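Local coordinates for Tni2 (Pseudomonas fluorescens, PDB 6B12), which is probably an immunity protein that binds and neutralises its cognate antibacterial effector, Tne2, protecting the producing cell from its own toxin, at residues 19-22 / 23-27; 81-84 / 85-89. One frame throughout, in Å; residues are numbered along the deposited sequence.

Interaction 1. Residues 19-22 / 23-27; sequences MTVD and QMIAL
Thr20 and Gln23 meet in a capping box, in which the residue before a short helix and the one three places on exchange side-chain-to-backbone hydrogen bonds. Thr20 OG1 accepts from Gln23 N at 3.1 Å, with an N-H...O angle of 155°. In return Thr20 N donates to Gln23 OE1 at 2.9 Å, a nearly straight bond (167°) that approaches from above the plane of the amide carbonyl and not along a lone pair. A first torsion of 67° wedges OG1 between the backbone N and carbonyl carbon of Thr20, facing the first turn of helix 21-26; the side chain of Gln23, extended beyond CG, reaches back past that hydroxyl, its CG lying 3.2 Å from Thr20 OG1.

Behind the box, the backbone takes over with the regular helical bonds Met24 N to Thr20 O, Ile25 N to Val21 O and Ala26 N to Asp22 O. Apolar contacts lie on different sides of this frame. On one, the selenomethionine chains of Met19 and Met24 cross at about a right angle, SE of Met19 being 3.8 Å from CG of Met24, and both residues also touch Trp29. On another, Val21 and Ile25, one helical turn apart, meet with CG1 of Val21 at 3.6 Å from CD1 of Ile25. Val21, Asp22 and Met24 also touch a chain of another protein, where a polar side chain is hydrogen-bonded to Asp22 OD1.

Interaction 2. Residues 81-84 / 85-89; sequences YVVS and GDRQQ
The carboxylate of Asp86 is approached by Ser84 OG nearly along the C-O axis of OD1, while Gln88 N comes to the same oxygen from above the carboxylate plane. These contacts knit together the connection of a beta hairpin, where strand 78-84 runs through a type I turn, Ser84 to Arg87, towards strand 90-92. The short bond from Ser84 OG to Asp86 OD1 measures 2.7 Å; the one from Gln88 N to OD1, at 3.1 Å, makes an Asx turn. Two donors thus grip one carboxylate oxygen and help to hold the group's rotation. A second flat group, the amide of Gln88, points NE2 at Asp86 O (2.9 Å), with that oxygen almost in the amide plane.

Ser84 is the pivot. With chi1 at 64°, its OG projects over the turn, where it donates to Asp86 and also accepts from Gln89 N at 3.2 Å. Its backbone is engaged too: Ser84 O receives Arg87 N, closing the turn. Arg87 itself has positive phi, in the left-handed helical region, and its CG rests 4.1 Å from Val83 CG1. Strand 34-41 touches the turn: Trp39 NE1 is hydrogen-bonded to Gly85 O, and Trp41 touches Asp86. Back at the strand, Ser84 N donates to Gln89 O over 3.0 Å, an almost linear bond of 177°.

In the fold
Interactions 1 and 2 both show how polar side chains shape a change in the backbone's course, yet they serve different elements and do not touch: their centres are 28 Å apart and their nearest atoms about 19 Å. Interaction 1 starts the single helix of a mostly beta chain, far from the chain's centre, and meets another protein. Interaction 2 lies nearer that centre, joining neighbouring strands of a four-stranded antiparallel sheet, and no other protein chain of the assembly reaches it. Both are partly buried. A neutral threonine-glutamine exchange backed by apolar contacts caps the helix, whereas in 81-89 a carboxylate and a serine hydroxyl organise the turn.

Interaction 1. Residues 19-22 / 23-27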
loop_
_atom_site.group_PDB
_atom_site.type_symbol
_atom_site.label_atom_id
_atom_site.label_comp_id
_atom_site.label_asym_id
_atom_site.label_seq_id
_atom_site.Cartn_x
_atom_site.Cartn_y
_atom_site.Cartn_z
HETATM N N MSE C 19 -11.936 7.503 8.789
HETATM C CA MSE C 19 -11.075 8.529 9.360
HETATM C C MSE C 19 -9.898 8.655 8.402
HETATM O O MSE C 19 -9.367 7.648 7.956
HETATM C CB MSE C 19 -10.615 8.152 10.770
HETATM C CG MSE C 19 -9.564 9.080 11.352
HETATM SE SE MSE C 19 -8.936 8.503 13.103
HETATM C CE MSE C 19 -10.574 8.867 14.116
ATOM N N THR C 20 -9.505 9.872 8.044
ATOM C CA THR C 20 -8.447 10.022 7.053
ATOM C C THR C 20 -7.066 10.085 7.704
ATOM O O THR C 20 -6.918 10.351 8.899
ATOM C CB THR C 20 -8.663 11.276 6.214
ATOM O OG1 THR C 20 -8.510 12.427 7.049
ATOM C CG2 THR C 20 -10.056 11.275 5.591
ATOM N N VAL C 21 -6.040 9.840 6.878
ATOM C CA VAL C 21 -4.661 10.019 7.324
ATOM C C VAL C 21 -4.444 11.423 7.869
ATOM O O VAL C 21 -3.786 11.606 8.897
ATOM C CB VAL C 21 -3.693 9.695 6.168
ATOM C CG1 VAL C 21 -2.285 10.219 6.456
ATOM C CG2 VAL C 21 -3.705 8.191 5.933
ATOM N N ASP C 22 -5.007 12.438 7.204
ATOM C CA ASP C 22 -4.786 13.811 7.657
ATOM C C ASP C 22 -5.428 14.060 9.015
ATOM O O ASP C 22 -4.893 14.816 9.835
ATOM C CB ASP C 22 -5.316 14.803 6.628
ATOM C CG ASP C 22 -4.503 14.794 5.342
ATOM O OD1 ASP C 22 -3.296 14.470 5.410
ATOM O OD2 ASP C 22 -5.073 15.095 4.273
ATOM N N GLN C 23 -6.582 13.441 9.265
ATOM C CA GLN C 23 -7.211 13.572 10.575
ATOM C C GLN C 23 -6.349 12.938 11.659
ATOM O O GLN C 23 -6.213 13.488 12.759
ATOM C CB GLN C 23 -8.615 12.958 10.527
ATOM C CG GLN C 23 -9.582 13.832 9.721
ATOM C CD GLN C 23 -10.908 13.164 9.389
ATOM O OE1 GLN C 23 -11.039 11.944 9.427
ATOM N NE2 GLN C 23 -11.901 13.981 9.046
HETATM N N MSE C 24 -5.736 11.797 11.365
HETATM C CA MSE C 24 -4.865 11.151 12.330
HETATM C C MSE C 24 -3.660 12.020 12.654
HETATM O O MSE C 24 -3.282 12.161 13.817
HETATM C CB MSE C 24 -4.392 9.794 11.802
HETATM C CG MSE C 24 -5.521 8.827 11.534
HETATM SE SE MSE C 24 -4.777 7.206 10.690
HETATM C CE MSE C 24 -4.303 6.193 12.271
ATOM N N ILE C 25 -3.048 12.590 11.613
ATOM C CA ILE C 25 -1.892 13.451 11.826
ATOM C C ILE C 25 -2.286 14.678 12.638
ATOM O O ILE C 25 -1.575 15.077 13.569
ATOM C CB ILE C 25 -1.261 13.831 10.473
ATOM C CG1 ILE C 25 -0.642 12.590 9.816
ATOM C CG2 ILE C 25 -0.243 14.956 10.641
ATOM C CD1 ILE C 25 -0.476 12.718 8.337
ATOM N N ALA C 26 -3.438 15.277 12.318
ATOM C CA ALA C 26 -3.899 16.466 13.030
ATOM C C ALA C 26 -4.136 16.203 14.509
ATOM O O ALA C 26 -4.119 17.144 15.309
ATOM C CB ALA C 26 -5.185 17.001 12.395
ATOM N N LEU C 27 -4.380 14.956 14.888
ATOM C CA LEU C 27 -4.506 14.600 16.292
ATOM C C LEU C 27 -3.160 14.350 16.947
ATOM O O LEU C 27 -3.118 14.066 18.148
ATOM C CB LEU C 27 -5.399 13.369 16.442
ATOM C CG LEU C 27 -6.839 13.640 16.006
ATOM C CD1 LEU C 27 -7.696 12.417 16.184
ATOM C CD2 LEU C 27 -7.399 14.814 16.799
#

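Interaction 2. Residues 81-84 / 85-89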
loop_
_atom_site.group_PDB
_atom_site.type_symbol
_atom_site.label_atom_id
_atom_site.label_comp_id
_atom_site.label_asym_id
_atom_site.label_seq_id
_atom_site.Cartn_x
_atom_site.Cartn_y
_atom_site.Cartn_z
ATOM N N TYR C 81 -7.114 -12.571 4.058
ATOM C CA TYR C 81 -8.349 -13.314 4.270
ATOM C C TYR C 81 -9.535 -12.428 3.939
ATOM O O TYR C 81 -9.496 -11.220 4.156
ATOM C CB TYR C 81 -8.502 -13.764 5.725
ATOM C CG TYR C 81 -7.382 -14.655 6.195
ATOM C CD1 TYR C 81 -7.440 -16.033 5.994
ATOM C CD2 TYR C 81 -6.251 -14.114 6.806
ATOM C CE1 TYR C 81 -6.397 -16.854 6.421
ATOM C CE2 TYR C 81 -5.214 -14.917 7.235
ATOM C CZ TYR C 81 -5.290 -16.292 7.035
ATOM O OH TYR C 81 -4.264 -17.110 7.462
ATOM N N VAL C 82 -10.591 -13.052 3.431
ATOM C CA VAL C 82 -11.918 -12.428 3.344
ATOM C C VAL C 82 -12.771 -13.080 4.413
ATOM O O VAL C 82 -12.940 -14.301 4.417
ATOM C CB VAL C 82 -12.542 -12.607 1.955
ATOM C CG1 VAL C 82 -13.986 -12.081 1.951
ATOM C CG2 VAL C 82 -11.709 -11.874 0.934
ATOM N N VAL C 83 -13.307 -12.273 5.322
ATOM C CA VAL C 83 -14.084 -12.763 6.450
ATOM C C VAL C 83 -15.525 -12.326 6.252
ATOM O O VAL C 83 -15.779 -11.183 5.875
ATOM C CB VAL C 83 -13.532 -12.211 7.780
ATOM C CG1 VAL C 83 -14.340 -12.708 8.954
ATOM C CG2 VAL C 83 -12.025 -12.571 7.946
ATOM N N SER C 84 -16.457 -13.233 6.484
ATOM C CA SER C 84 -17.865 -12.878 6.364
ATOM C C SER C 84 -18.251 -11.871 7.455
ATOM O O SER C 84 -17.622 -11.783 8.510
ATOM C CB SER C 84 -18.745 -14.133 6.461
ATOM O OG SER C 84 -18.641 -14.745 7.733
ATOM N N GLY C 85 -19.289 -11.083 7.182
ATOM C CA GLY C 85 -19.707 -10.101 8.172
ATOM C C GLY C 85 -20.133 -10.720 9.489
ATOM O O GLY C 85 -19.960 -10.115 10.557
ATOM N N ASP C 86 -20.715 -11.919 9.448
ATOM C CA ASP C 86 -21.105 -12.537 10.708
ATOM C C ASP C 86 -19.947 -13.260 11.380
ATOM O O ASP C 86 -20.139 -13.877 12.444
ATOM C CB ASP C 86 -22.317 -13.467 10.517
ATOM C CG ASP C 86 -22.058 -14.651 9.618
ATOM O OD1 ASP C 86 -20.929 -14.835 9.129
ATOM O OD2 ASP C 86 -23.032 -15.420 9.407
ATOM N N ARG C 87 -18.766 -13.171 10.782
ATOM C CA ARG C 87 -17.517 -13.729 11.299
ATOM C C ARG C 87 -17.558 -15.246 11.411
ATOM O O ARG C 87 -16.734 -15.833 12.107
ATOM C CB ARG C 87 -17.148 -13.099 12.654
ATOM C CG ARG C 87 -15.635 -12.849 12.832
ATOM C CD ARG C 87 -14.993 -13.794 13.814
ATOM N NE ARG C 87 -15.495 -13.687 15.170
ATOM C CZ ARG C 87 -16.159 -14.653 15.801
ATOM N NH1 ARG C 87 -16.418 -15.806 15.185
ATOM N NH2 ARG C 87 -16.559 -14.467 17.056
ATOM N N GLN C 88 -18.499 -15.919 10.742
ATOM C CA GLN C 88 -18.573 -17.363 10.887
ATOM C C GLN C 88 -17.667 -18.102 9.914
ATOM O O GLN C 88 -17.288 -19.240 10.188
ATOM C CB GLN C 88 -20.021 -17.851 10.725
ATOM C CG GLN C 88 -20.981 -17.327 11.811
ATOM C CD GLN C 88 -20.458 -17.533 13.231
ATOM O OE1 GLN C 88 -20.503 -18.642 13.763
ATOM N NE2 GLN C 88 -19.967 -16.454 13.853
ATOM N N GLN C 89 -17.314 -17.489 8.792
ATOM C CA GLN C 89 -16.522 -18.174 7.781
ATOM C C GLN C 89 -15.467 -17.225 7.262
ATOM O O GLN C 89 -15.611 -15.998 7.324
ATOM C CB GLN C 89 -17.387 -18.677 6.609
ATOM C CG GLN C 89 -18.608 -19.495 7.024
ATOM C CD GLN C 89 -19.921 -18.763 6.767
ATOM O OE1 GLN C 89 -19.956 -17.744 6.071
ATOM N NE2 GLN C 89 -21.009 -19.286 7.326
#